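Local coordinates for EvdO2 (Micromonospora carbonacea, PDB 4XAB), which probably acts as a metal-dependent oxygenase of the phytanoyl-CoA dioxygenase family, carrying out an oxidative cyclization in orthosomycin antibiotic biosynthesis, at residues Gly218-Leu221 and Pro225-Ala228; Gln40-Leu45 and Gly113-Lys118; Cys94-Ser99 and Met104-Leu109; Pro89-Cys94 and Leu109-His114. All blocks are in the same frame, centred on the assembly; numbering follows the deposited sequence.

Contact 1 of 4, residues Gly218-Leu221 and Pro225-Ala228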
loop_
_atom_site.group_PDB
_atom_site.type_symbol
_atom_site.label_atom_id
_atom_site.label_comp_id
_atom_site.label_asym_id
_atom_site.label_seq_id
_atom_site.Cartn_x
_atom_site.Cartn_y
_atom_site.Cartn_z
ATOM N N GLY A 218 -1.941 5.048 10.756
ATOM C CA GLY A 218 -2.328 6.162 11.590
ATOM C C GLY A 218 -2.312 7.466 10.814
ATOM O O GLY A 218 -1.883 7.517 9.656
ATOM N N PRO A 219 -2.797 8.532 11.443
ATOM C CA PRO A 219 -2.726 9.869 10.846
ATOM C C PRO A 219 -1.281 10.353 10.765
ATOM O O PRO A 219 -0.414 9.804 11.447
ATOM C CB PRO A 219 -3.536 10.724 11.819
ATOM C CG PRO A 219 -3.377 10.018 13.135
ATOM C CD PRO A 219 -3.426 8.558 12.775
ATOM N N ASN A 220 -1.018 11.362 9.945
ATOM C CA ASN A 220 0.316 11.959 9.939
ATOM C C ASN A 220 0.327 13.150 10.873
ATOM O O ASN A 220 -0.074 14.245 10.496
ATOM C CB ASN A 220 0.725 12.359 8.516
ATOM C CG ASN A 220 2.056 13.083 8.467
ATOM O OD1 ASN A 220 2.859 12.985 9.388
ATOM N ND2 ASN A 220 2.297 13.807 7.378
ATOM N N LEU A 221 0.781 12.931 12.104
ATOM C CA LEU A 221 0.811 13.992 13.102
ATOM C C LEU A 221 2.060 14.859 13.008
ATOM O O LEU A 221 2.365 15.594 13.932
ATOM C CB LEU A 221 0.715 13.399 14.511
ATOM C CG LEU A 221 -0.458 12.437 14.728
ATOM C CD1 LEU A 221 -0.394 11.810 16.110
ATOM C CD2 LEU A 221 -1.792 13.138 14.504
ATOM N N PRO A 225 5.350 15.951 4.802
ATOM C CA PRO A 225 4.594 14.968 4.017
ATOM C C PRO A 225 5.276 13.614 4.086
ATOM O O PRO A 225 6.490 13.549 4.275
ATOM C CB PRO A 225 4.629 15.531 2.588
ATOM C CG PRO A 225 5.245 16.910 2.706
ATOM C CD PRO A 225 6.072 16.900 3.943
ATOM N N ARG A 226 4.499 12.544 3.954
ATOM C CA ARG A 226 5.039 11.202 3.973
ATOM C C ARG A 226 4.570 10.477 2.731
ATOM O O ARG A 226 3.366 10.322 2.520
ATOM C CB ARG A 226 4.596 10.460 5.226
ATOM C CG ARG A 226 4.846 11.256 6.486
ATOM C CD ARG A 226 6.321 11.235 6.846
ATOM N NE ARG A 226 6.601 12.235 7.861
ATOM C CZ ARG A 226 7.682 12.233 8.628
ATOM N NH1 ARG A 226 8.585 11.272 8.494
ATOM N NH2 ARG A 226 7.855 13.190 9.526
ATOM N N ARG A 227 5.524 10.059 1.909
ATOM C CA ARG A 227 5.229 9.502 0.589
ATOM C C ARG A 227 5.554 8.024 0.498
ATOM O O ARG A 227 6.554 7.560 1.033
ATOM C CB ARG A 227 6.007 10.272 -0.481
ATOM C CG ARG A 227 5.676 11.761 -0.495
ATOM C CD ARG A 227 6.799 12.589 -1.104
ATOM N NE ARG A 227 7.996 12.639 -0.265
ATOM C CZ ARG A 227 9.078 13.357 -0.567
ATOM N NH1 ARG A 227 9.105 14.072 -1.686
ATOM N NH2 ARG A 227 10.133 13.360 0.243
ATOM N N ALA A 228 4.697 7.276 -0.189
ATOM C CA ALA A 228 4.944 5.859 -0.402
ATOM C C ALA A 228 4.681 5.536 -1.854
ATOM O O ALA A 228 3.811 6.139 -2.485
ATOM C CB ALA A 228 4.061 5.002 0.512
#

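Contact 2 of 4, residues Gln40-Leu45 and Gly113-Lys118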
loop_
_atom_site.group_PDB
_atom_site.type_symbol
_atom_site.label_atom_id
_atom_site.label_comp_id
_atom_site.label_asym_id
_atom_site.label_seq_id
_atom_site.Cartn_x
_atom_site.Cartn_y
_atom_site.Cartn_z
ATOM N N GLN A 40 11.961 13.377 -6.380
ATOM C CA GLN A 40 11.854 14.388 -7.425
ATOM C C GLN A 40 10.636 14.143 -8.303
ATOM O O GLN A 40 9.941 15.084 -8.692
ATOM C CB GLN A 40 13.119 14.413 -8.280
ATOM C CG GLN A 40 14.338 14.949 -7.554
ATOM C CD GLN A 40 15.590 14.878 -8.404
ATOM O OE1 GLN A 40 15.868 13.859 -9.039
ATOM N NE2 GLN A 40 16.347 15.967 -8.432
ATOM N N ALA A 41 10.377 12.876 -8.608
ATOM C CA ALA A 41 9.192 12.506 -9.374
ATOM C C ALA A 41 7.898 12.861 -8.637
ATOM O O ALA A 41 6.936 13.334 -9.249
ATOM C CB ALA A 41 9.221 11.023 -9.703
ATOM N N TYR A 42 7.872 12.629 -7.328
ATOM C CA TYR A 42 6.695 12.950 -6.524
ATOM C C TYR A 42 6.501 14.458 -6.399
ATOM O O TYR A 42 5.370 14.935 -6.324
ATOM C CB TYR A 42 6.798 12.319 -5.135
ATOM C CG TYR A 42 6.230 10.919 -5.049
ATOM C CD1 TYR A 42 6.646 9.926 -5.932
ATOM C CD2 TYR A 42 5.287 10.580 -4.075
ATOM C CE1 TYR A 42 6.140 8.635 -5.855
ATOM C CE2 TYR A 42 4.764 9.280 -3.998
ATOM C CZ TYR A 42 5.198 8.317 -4.894
ATOM O OH TYR A 42 4.697 7.026 -4.838
ATOM N N ASP A 43 7.604 15.204 -6.367
ATOM C CA ASP A 43 7.545 16.671 -6.328
ATOM C C ASP A 43 6.716 17.227 -7.488
ATOM O O ASP A 43 6.065 18.275 -7.370
ATOM C CB ASP A 43 8.955 17.275 -6.371
ATOM C CG ASP A 43 9.668 17.215 -5.025
ATOM O OD1 ASP A 43 9.001 16.975 -3.994
ATOM O OD2 ASP A 43 10.899 17.432 -5.000
ATOM N N ARG A 44 6.761 16.518 -8.614
ATOM C CA ARG A 44 6.041 16.931 -9.812
ATOM C C ARG A 44 4.664 16.276 -9.915
ATOM O O ARG A 44 3.723 16.890 -10.417
ATOM C CB ARG A 44 6.869 16.624 -11.062
ATOM C CG ARG A 44 6.214 17.079 -12.362
ATOM C CD ARG A 44 5.807 18.553 -12.310
ATOM N NE ARG A 44 6.828 19.426 -12.882
ATOM C CZ ARG A 44 6.925 19.708 -14.177
ATOM N NH1 ARG A 44 6.062 19.181 -15.035
ATOM N NH2 ARG A 44 7.884 20.515 -14.616
ATOM N N LEU A 45 4.541 15.041 -9.431
ATOM C CA LEU A 45 3.258 14.332 -9.441
ATOM C C LEU A 45 2.267 14.952 -8.468
ATOM O O LEU A 45 1.066 15.024 -8.742
ATOM C CB LEU A 45 3.445 12.860 -9.078
ATOM C CG LEU A 45 3.890 11.870 -10.148
ATOM C CD1 LEU A 45 4.100 10.500 -9.515
ATOM C CD2 LEU A 45 2.859 11.807 -11.269
ATOM N N GLY A 113 1.218 0.120 -10.257
ATOM C CA GLY A 113 1.780 1.011 -9.256
ATOM C C GLY A 113 0.698 1.826 -8.578
ATOM O O GLY A 113 -0.428 1.915 -9.058
ATOM N N HIS A 114 1.042 2.432 -7.452
ATOM C CA HIS A 114 0.094 3.242 -6.707
ATOM C C HIS A 114 0.904 4.240 -5.871
ATOM O O HIS A 114 1.784 3.844 -5.110
ATOM C CB HIS A 114 -0.807 2.349 -5.837
ATOM C CG HIS A 114 -1.814 3.101 -5.022
ATOM N ND1 HIS A 114 -2.411 2.563 -3.900
ATOM C CD2 HIS A 114 -2.337 4.341 -5.168
ATOM C CE1 HIS A 114 -3.251 3.445 -3.386
ATOM N NE2 HIS A 114 -3.228 4.530 -4.137
ATOM N N ALA A 115 0.623 5.529 -6.043
ATOM C CA ALA A 115 1.361 6.571 -5.338
ATOM C C ALA A 115 0.490 7.204 -4.274
ATOM O O ALA A 115 -0.690 7.489 -4.505
ATOM C CB ALA A 115 1.865 7.620 -6.305
ATOM N N ILE A 116 1.086 7.425 -3.110
ATOM C CA ILE A 116 0.389 7.989 -1.969
ATOM C C ILE A 116 1.226 9.094 -1.361
ATOM O O ILE A 116 2.431 8.930 -1.174
ATOM C CB ILE A 116 0.109 6.927 -0.883
ATOM C CG1 ILE A 116 -0.751 5.796 -1.437
ATOM C CG2 ILE A 116 -0.542 7.571 0.352
ATOM C CD1 ILE A 116 -0.715 4.560 -0.565
ATOM N N LEU A 117 0.591 10.228 -1.072
ATOM C CA LEU A 117 1.230 11.257 -0.265
ATOM C C LEU A 117 0.307 11.610 0.901
ATOM O O LEU A 117 -0.836 11.998 0.685
ATOM C CB LEU A 117 1.551 12.493 -1.118
ATOM C CG LEU A 117 2.312 13.651 -0.467
ATOM C CD1 LEU A 117 3.081 14.415 -1.524
ATOM C CD2 LEU A 117 1.370 14.594 0.275
ATOM N N LYS A 118 0.805 11.441 2.126
ATOM C CA LYS A 118 0.102 11.880 3.329
ATOM C C LYS A 118 0.582 13.264 3.696
ATOM O O LYS A 118 1.720 13.417 4.142
ATOM C CB LYS A 118 0.348 10.944 4.514
ATOM C CG LYS A 118 -0.196 9.557 4.363
ATOM C CD LYS A 118 -0.014 8.787 5.661
ATOM C CE LYS A 118 -0.816 9.390 6.798
ATOM N NZ LYS A 118 -2.246 8.981 6.725
#

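Contact 3 of 4, residues Cys94-Ser99 and Met104-Leu109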
loop_
_atom_site.group_PDB
_atom_site.type_symbol
_atom_site.label_atom_id
_atom_site.label_comp_id
_atom_site.label_asym_id
_atom_site.label_seq_id
_atom_site.Cartn_x
_atom_site.Cartn_y
_atom_site.Cartn_z
ATOM N N CYS A 94 11.658 -5.542 -6.996
ATOM C CA CYS A 94 10.404 -5.836 -6.311
ATOM C C CYS A 94 9.662 -7.016 -6.955
ATOM O O CYS A 94 9.058 -7.827 -6.248
ATOM C CB CYS A 94 9.513 -4.595 -6.291
ATOM S SG CYS A 94 10.088 -3.325 -5.128
ATOM N N ARG A 95 9.710 -7.116 -8.287
ATOM C CA ARG A 95 9.041 -8.229 -8.975
ATOM C C ARG A 95 9.699 -9.549 -8.564
ATOM O O ARG A 95 9.028 -10.568 -8.353
ATOM C CB ARG A 95 9.082 -8.038 -10.500
ATOM C CG ARG A 95 8.267 -9.061 -11.301
ATOM C CD ARG A 95 8.362 -8.785 -12.808
ATOM N NE ARG A 95 9.760 -8.729 -13.230
ATOM C CZ ARG A 95 10.198 -8.169 -14.355
ATOM N NH1 ARG A 95 9.349 -7.605 -15.200
ATOM N NH2 ARG A 95 11.499 -8.169 -14.625
ATOM N N SER A 96 11.022 -9.526 -8.437
ATOM C CA SER A 96 11.764 -10.707 -8.001
ATOM C C SER A 96 11.411 -11.086 -6.572
ATOM O O SER A 96 11.293 -12.262 -6.250
ATOM C CB SER A 96 13.269 -10.472 -8.124
ATOM O OG SER A 96 13.598 -10.217 -9.477
ATOM N N ILE A 97 11.241 -10.083 -5.715
ATOM C CA ILE A 97 10.840 -10.332 -4.339
ATOM C C ILE A 97 9.444 -10.958 -4.312
ATOM O O ILE A 97 9.201 -11.924 -3.600
ATOM C CB ILE A 97 10.857 -9.027 -3.497
ATOM C CG1 ILE A 97 12.304 -8.567 -3.278
ATOM C CG2 ILE A 97 10.169 -9.250 -2.167
ATOM C CD1 ILE A 97 12.429 -7.202 -2.606
ATOM N N ALA A 98 8.543 -10.413 -5.116
ATOM C CA ALA A 98 7.164 -10.904 -5.172
ATOM C C ALA A 98 7.142 -12.359 -5.610
ATOM O O ALA A 98 6.428 -13.186 -5.034
ATOM C CB ALA A 98 6.330 -10.050 -6.116
ATOM N N SER A 99 7.944 -12.654 -6.627
ATOM C CA SER A 99 8.088 -14.008 -7.135
ATOM C C SER A 99 8.552 -14.976 -6.048
ATOM O O SER A 99 7.982 -16.063 -5.885
ATOM C CB SER A 99 9.072 -14.023 -8.302
ATOM O OG SER A 99 9.296 -15.352 -8.725
ATOM N N MET A 104 5.825 -17.914 -7.402
ATOM C CA MET A 104 5.319 -17.803 -8.763
ATOM C C MET A 104 6.366 -17.204 -9.675
ATOM O O MET A 104 7.131 -16.336 -9.252
ATOM C CB MET A 104 4.071 -16.936 -8.800
ATOM C CG MET A 104 2.912 -17.525 -8.079
ATOM S SD MET A 104 1.566 -16.345 -8.129
ATOM C CE MET A 104 1.465 -16.013 -9.886
ATOM N N ALA A 105 6.403 -17.668 -10.923
ATOM C CA ALA A 105 7.309 -17.101 -11.911
ATOM C C ALA A 105 6.990 -15.634 -12.116
ATOM O O ALA A 105 5.827 -15.246 -12.101
ATOM C CB ALA A 105 7.217 -17.864 -13.252
ATOM N N GLU A 106 8.025 -14.825 -12.309
ATOM C CA GLU A 106 7.845 -13.390 -12.526
ATOM C C GLU A 106 6.911 -13.110 -13.703
ATOM O O GLU A 106 6.115 -12.165 -13.680
ATOM C CB GLU A 106 9.203 -12.726 -12.754
ATOM C CG GLU A 106 10.099 -12.792 -11.524
ATOM C CD GLU A 106 11.401 -12.043 -11.692
ATOM O OE1 GLU A 106 11.422 -11.052 -12.446
ATOM O OE2 GLU A 106 12.401 -12.446 -11.065
ATOM N N GLU A 107 7.012 -13.949 -14.727
ATOM C CA GLU A 107 6.200 -13.814 -15.933
ATOM C C GLU A 107 4.715 -14.059 -15.694
ATOM O O GLU A 107 3.881 -13.680 -16.511
ATOM C CB GLU A 107 6.709 -14.779 -17.008
ATOM C CG GLU A 107 8.129 -14.507 -17.492
ATOM C CD GLU A 107 9.205 -15.151 -16.626
ATOM O OE1 GLU A 107 8.885 -15.656 -15.532
ATOM O OE2 GLU A 107 10.376 -15.157 -17.049
ATOM N N GLU A 108 4.393 -14.716 -14.583
ATOM C CA GLU A 108 3.010 -15.009 -14.215
ATOM C C GLU A 108 2.340 -13.856 -13.486
ATOM O O GLU A 108 1.126 -13.849 -13.307
ATOM C CB GLU A 108 2.953 -16.254 -13.330
ATOM C CG GLU A 108 3.100 -17.551 -14.085
ATOM C CD GLU A 108 3.231 -18.747 -13.167
ATOM O OE1 GLU A 108 3.904 -19.723 -13.559
ATOM O OE2 GLU A 108 2.662 -18.713 -12.056
ATOM N N LEU A 109 3.130 -12.885 -13.044
ATOM C CA LEU A 109 2.588 -11.820 -12.214
ATOM C C LEU A 109 2.048 -10.662 -13.029
ATOM O O LEU A 109 2.737 -10.124 -13.895
ATOM C CB LEU A 109 3.657 -11.305 -11.243
ATOM C CG LEU A 109 4.245 -12.390 -10.340
ATOM C CD1 LEU A 109 5.437 -11.842 -9.564
ATOM C CD2 LEU A 109 3.179 -12.899 -9.393
HETATM O O HOH W 1 12.830 -9.025 -11.928
#

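Contact 4 of 4, residues Pro89-Cys94 and Leu109-His114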
loop_
_atom_site.group_PDB
_atom_site.type_symbol
_atom_site.label_atom_id
_atom_site.label_comp_id
_atom_site.label_asym_id
_atom_site.label_seq_id
_atom_site.Cartn_x
_atom_site.Cartn_y
_atom_site.Cartn_z
ATOM N N PRO A 89 15.364 -0.497 -12.007
ATOM C CA PRO A 89 15.906 -1.608 -11.220
ATOM C C PRO A 89 15.082 -1.878 -9.961
ATOM O O PRO A 89 15.048 -3.023 -9.509
ATOM C CB PRO A 89 17.321 -1.129 -10.863
ATOM C CG PRO A 89 17.687 -0.200 -11.986
ATOM C CD PRO A 89 16.395 0.505 -12.336
ATOM N N HIS A 90 14.443 -0.848 -9.403
ATOM C CA HIS A 90 13.627 -1.021 -8.200
ATOM C C HIS A 90 12.392 -1.853 -8.535
ATOM O O HIS A 90 12.010 -2.742 -7.778
ATOM C CB HIS A 90 13.211 0.328 -7.594
ATOM C CG HIS A 90 12.155 0.214 -6.527
ATOM N ND1 HIS A 90 10.811 0.365 -6.794
ATOM C CD2 HIS A 90 12.246 -0.057 -5.200
ATOM C CE1 HIS A 90 10.119 0.207 -5.678
ATOM N NE2 HIS A 90 10.965 -0.053 -4.698
ATOM N N PHE A 91 11.773 -1.583 -9.676
ATOM C CA PHE A 91 10.632 -2.398 -10.072
ATOM C C PHE A 91 11.050 -3.857 -10.233
ATOM O O PHE A 91 10.390 -4.764 -9.722
ATOM C CB PHE A 91 10.005 -1.905 -11.376
ATOM C CG PHE A 91 8.986 -2.861 -11.940
ATOM C CD1 PHE A 91 7.675 -2.838 -11.492
ATOM C CD2 PHE A 91 9.348 -3.803 -12.907
ATOM C CE1 PHE A 91 6.741 -3.722 -12.000
ATOM C CE2 PHE A 91 8.417 -4.688 -13.404
ATOM C CZ PHE A 91 7.116 -4.644 -12.958
ATOM N N ALA A 92 12.148 -4.073 -10.949
ATOM C CA ALA A 92 12.605 -5.420 -11.253
ATOM C C ALA A 92 12.925 -6.170 -9.971
ATOM O O ALA A 92 12.644 -7.365 -9.847
ATOM C CB ALA A 92 13.825 -5.375 -12.165
ATOM N N ARG A 93 13.524 -5.447 -9.026
ATOM C CA ARG A 93 13.915 -5.976 -7.735
ATOM C C ARG A 93 12.668 -6.397 -6.963
ATOM O O ARG A 93 12.618 -7.472 -6.361
ATOM C CB ARG A 93 14.713 -4.905 -6.965
ATOM C CG ARG A 93 15.425 -5.344 -5.711
ATOM C CD ARG A 93 16.228 -4.164 -5.111
ATOM N NE ARG A 93 17.096 -3.525 -6.111
ATOM C CZ ARG A 93 17.066 -2.229 -6.427
ATOM N NH1 ARG A 93 16.220 -1.404 -5.815
ATOM N NH2 ARG A 93 17.888 -1.751 -7.360
ATOM N N CYS A 94 11.658 -5.542 -6.996
ATOM C CA CYS A 94 10.404 -5.836 -6.311
ATOM C C CYS A 94 9.662 -7.016 -6.955
ATOM O O CYS A 94 9.058 -7.827 -6.248
ATOM C CB CYS A 94 9.513 -4.595 -6.291
ATOM S SG CYS A 94 10.088 -3.325 -5.128
ATOM N N LEU A 109 3.130 -12.885 -13.044
ATOM C CA LEU A 109 2.588 -11.820 -12.214
ATOM C C LEU A 109 2.048 -10.662 -13.029
ATOM O O LEU A 109 2.737 -10.124 -13.895
ATOM C CB LEU A 109 3.657 -11.305 -11.243
ATOM C CG LEU A 109 4.245 -12.390 -10.340
ATOM C CD1 LEU A 109 5.437 -11.842 -9.564
ATOM C CD2 LEU A 109 3.179 -12.899 -9.393
ATOM N N GLU A 110 0.808 -10.284 -12.738
ATOM C CA GLU A 110 0.284 -8.998 -13.170
ATOM C C GLU A 110 0.658 -7.957 -12.129
ATOM O O GLU A 110 0.856 -8.291 -10.964
ATOM C CB GLU A 110 -1.228 -9.066 -13.352
ATOM C CG GLU A 110 -1.631 -9.963 -14.507
ATOM C CD GLU A 110 -3.122 -10.197 -14.577
ATOM O OE1 GLU A 110 -3.889 -9.261 -14.271
ATOM O OE2 GLU A 110 -3.518 -11.326 -14.933
ATOM N N PHE A 111 0.759 -6.700 -12.541
ATOM C CA PHE A 111 1.211 -5.673 -11.612
ATOM C C PHE A 111 0.717 -4.287 -11.968
ATOM O O PHE A 111 0.322 -4.020 -13.102
ATOM C CB PHE A 111 2.748 -5.668 -11.540
ATOM C CG PHE A 111 3.416 -5.630 -12.888
ATOM C CD1 PHE A 111 3.833 -6.802 -13.503
ATOM C CD2 PHE A 111 3.611 -4.428 -13.549
ATOM C CE1 PHE A 111 4.440 -6.771 -14.748
ATOM C CE2 PHE A 111 4.210 -4.395 -14.798
ATOM C CZ PHE A 111 4.628 -5.565 -15.393
ATOM N N TYR A 112 0.741 -3.407 -10.975
ATOM C CA TYR A 112 0.525 -1.989 -11.213
ATOM C C TYR A 112 1.090 -1.184 -10.047
ATOM O O TYR A 112 1.396 -1.733 -8.980
ATOM C CB TYR A 112 -0.965 -1.679 -11.416
ATOM C CG TYR A 112 -1.837 -2.020 -10.232
ATOM C CD1 TYR A 112 -2.400 -3.287 -10.102
ATOM C CD2 TYR A 112 -2.106 -1.075 -9.243
ATOM C CE1 TYR A 112 -3.193 -3.606 -9.018
ATOM C CE2 TYR A 112 -2.903 -1.388 -8.154
ATOM C CZ TYR A 112 -3.445 -2.652 -8.054
ATOM O OH TYR A 112 -4.235 -2.968 -6.978
ATOM N N GLY A 113 1.218 0.120 -10.257
ATOM C CA GLY A 113 1.780 1.011 -9.256
ATOM C C GLY A 113 0.698 1.826 -8.578
ATOM O O GLY A 113 -0.428 1.915 -9.058
ATOM N N HIS A 114 1.042 2.432 -7.452
ATOM C CA HIS A 114 0.094 3.242 -6.707
ATOM C C HIS A 114 0.904 4.240 -5.871
ATOM O O HIS A 114 1.784 3.844 -5.110
ATOM C CB HIS A 114 -0.807 2.349 -5.837
ATOM C CG HIS A 114 -1.814 3.101 -5.022
ATOM N ND1 HIS A 114 -2.411 2.563 -3.900
ATOM C CD2 HIS A 114 -2.337 4.341 -5.168
ATOM C CE1 HIS A 114 -3.251 3.445 -3.386
ATOM N NE2 HIS A 114 -3.228 4.530 -4.137
#

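Contact 1 of 4, residues Gly218-Leu221 and Pro225-Ala228
Asn220 meets Arg226 across the bend that leads into strand 226-234. The packed part is small. The amide nitrogen Asn220 ND2 lies 3.7 Å from Arg226 CG, and Asn220 CG is 3.9 Å from the same methylene. The two side chains cross at about a right angle, and the amide and guanidinium planes stand 86° apart. The amide thus lies against the aliphatic part of the arginine. Its oxygen OD1 stays 4.1 Å from Arg226 NE, in an oblique position. Asn220 holds CG anti to the backbone N (chi1 176°), which carries the amide across to the strand.

The other side is looser. Pro225 offers just its CA, 4.2 Å from Asn220 ND2, while its CB is directed away from Asn220, and Pro225 is partly exposed.

The polar ends find partners nearby. Asn220 ND2 bonds to the carbonyl oxygens of Pro119 and Gln224, and Arg226 NH1 bonds to Glu152 O. Thr222 OG1 bonds both Asn220 OD1 and Arg226 NH2. The chemistry implies an indirect link: the two side chains touch through a methylene, and the hydroxyl in the bend ties their polar ends together.

Contact 2 of 4, residues Gln40-Leu45 and Gly113-Lys118
The Tyr42 ring has the carbonyl oxygen of Ile116 at its edge, in the ring plane, 3.7 Å from CE2. The methyl of Ala115 approaches the same ring obliquely, with CB 3.7 Å from Tyr42 CZ. The second flat group, the His114 ring, lies on the other side of the strand. One of its faces is covered by Ile116 CG1, 3.8 Å above the ring plane and offset toward the rim.

The tyrosine does nearly all the touching from the helix. Its chi1 of -89° sends the ring from the helix toward the strand. Its hydroxyl oxygen OH comes 3.2 Å from Ala115 CB, a snug fit that brings a polar atom against a methyl. That oxygen is satisfied elsewhere, by a hydrogen bond to Ala228 O of the next strand. A phenylalanine in place of Tyr42 would probably keep some of the ring packing but leave Ala228 O without this partner and open a small gap over the Ala115 methyl.

Side chains alternate along the strand. Ala115 and Leu117 point toward the helix. His114 and Ile116 point away from it, and the His114 side chain is about 7 Å from the bound nickel ion.

The axes of segments 40-45 and 113-118 approach to 10.4 Å, at 78° to each other. The helix lies across the strand, on the side where Ala115 and Leu117 point. Tyr42 also packs on Arg227 and Tyr229 of strand 226-234, and its ring meets Phe46 just beyond the helix. Strand 110-118 runs between strands 74-76 and 226-234.

Contact 3 of 4, residues Cys94-Ser99 and Met104-Leu109
This contact closes the helix-to-strand connection between helix 89-102 and strand 110-118, in a protein of the double-stranded beta-helix fold. The chain leaves the helix, turns back, and makes a short 3-10 turn at Glu106-Glu108 before entering the strand. Ser99 ties the two arms together. Its carbonyl oxygen accepts a bond from Met104 N at 3.2 Å. Its hydroxyl OG also lies near Met104 O, but the modelled 2.4 Å is too short to be trusted in detail.

Glu106 reaches back over the helix with its chain extended beyond CG. Arg95 NE forms a salt bridge to Glu106 OE1 at 3.0 Å. The bond is bent, with an N-H...O angle of 137°, and it meets the anti side of the carboxylate. The other oxygen, Glu106 OE2, is 3.0 Å from Ser96 OG, whose proton could instead go to Ala92 O. One water joins the group: it donates to Ser96 OG and accepts from Arg95 NH2. It also lies 2.5 Å from Glu106 OE1, modelled unusually short, so the detail of that contact is doubtful. OE1 is thus held by Arg95, and OE2 may be held by Ser96.

Beneath this polar cluster the packing is apolar. Leu109 CD1 packs on Ala98 CB at 4.0 Å.

Contact 4 of 4, residues Pro89-Cys94 and Leu109-His114
Phe91 and Phe111 form a T-shaped (edge-to-face) pair between helix 89-102 and strand 110-118. Phe91 supplies the edge. Its CZ stands over the centre of the Phe111 ring, 3.4 Å above the plane. The ring centroids are 4.7 Å apart and the planes meet at 63°, so the T is tilted. Phe91 CE1 leans toward one side of the partner ring, 3.6 Å from Phe111 CD2.

The conformations explain the fit. Phe91 sets CG anti to the backbone N (chi1 170°), and its ring reaches out from the helix toward the strand. Phe111 takes a different first torsion. Its CG lies between the backbone N and the carbonyl carbon (chi1 50°), a crowded position that turns one ring face to the incoming edge. The two side chains cross at about a right angle.

This pair is the whole of the contact between the two segments. A leucine in place of Phe111 would probably lose the ring face under Phe91 CZ and leave the Phe91 edge without its aromatic partner.

Other residues close in around the pair. Leu86, in the loop before the helix, packs on both rings, and Phe111 also touches Phe233 of strand 226-234. Helix 89-102 reaches that neighbouring strand too, where His90 packs on Tyr229 and Leu231. The helix therefore covers two adjacent strands of the sheet.

In the fold
Contacts 2 and 4 both use strand 110-118, and they share Gly113 and His114. Their centres are about 16 Å apart, with helix 32-45 over one part of the strand and helix 89-102 over another. The centres of contacts 3 and 4 are about 9 Å apart. Contact 3 is nested inside the chain loop that contact 4 closes; both use helix 89-102. Contact 1 comes last along the chain. Its centre is about 13 Å from that of contact 2, and the two touch where neighbouring strands 226-234 and 110-118 pair and where Tyr42 meets Ala228. The centres of contacts 1 and 3 are farthest apart, about 29 Å. Together they join two helices and the loop before strand 226-234 to one sheet of the metal-binding fold.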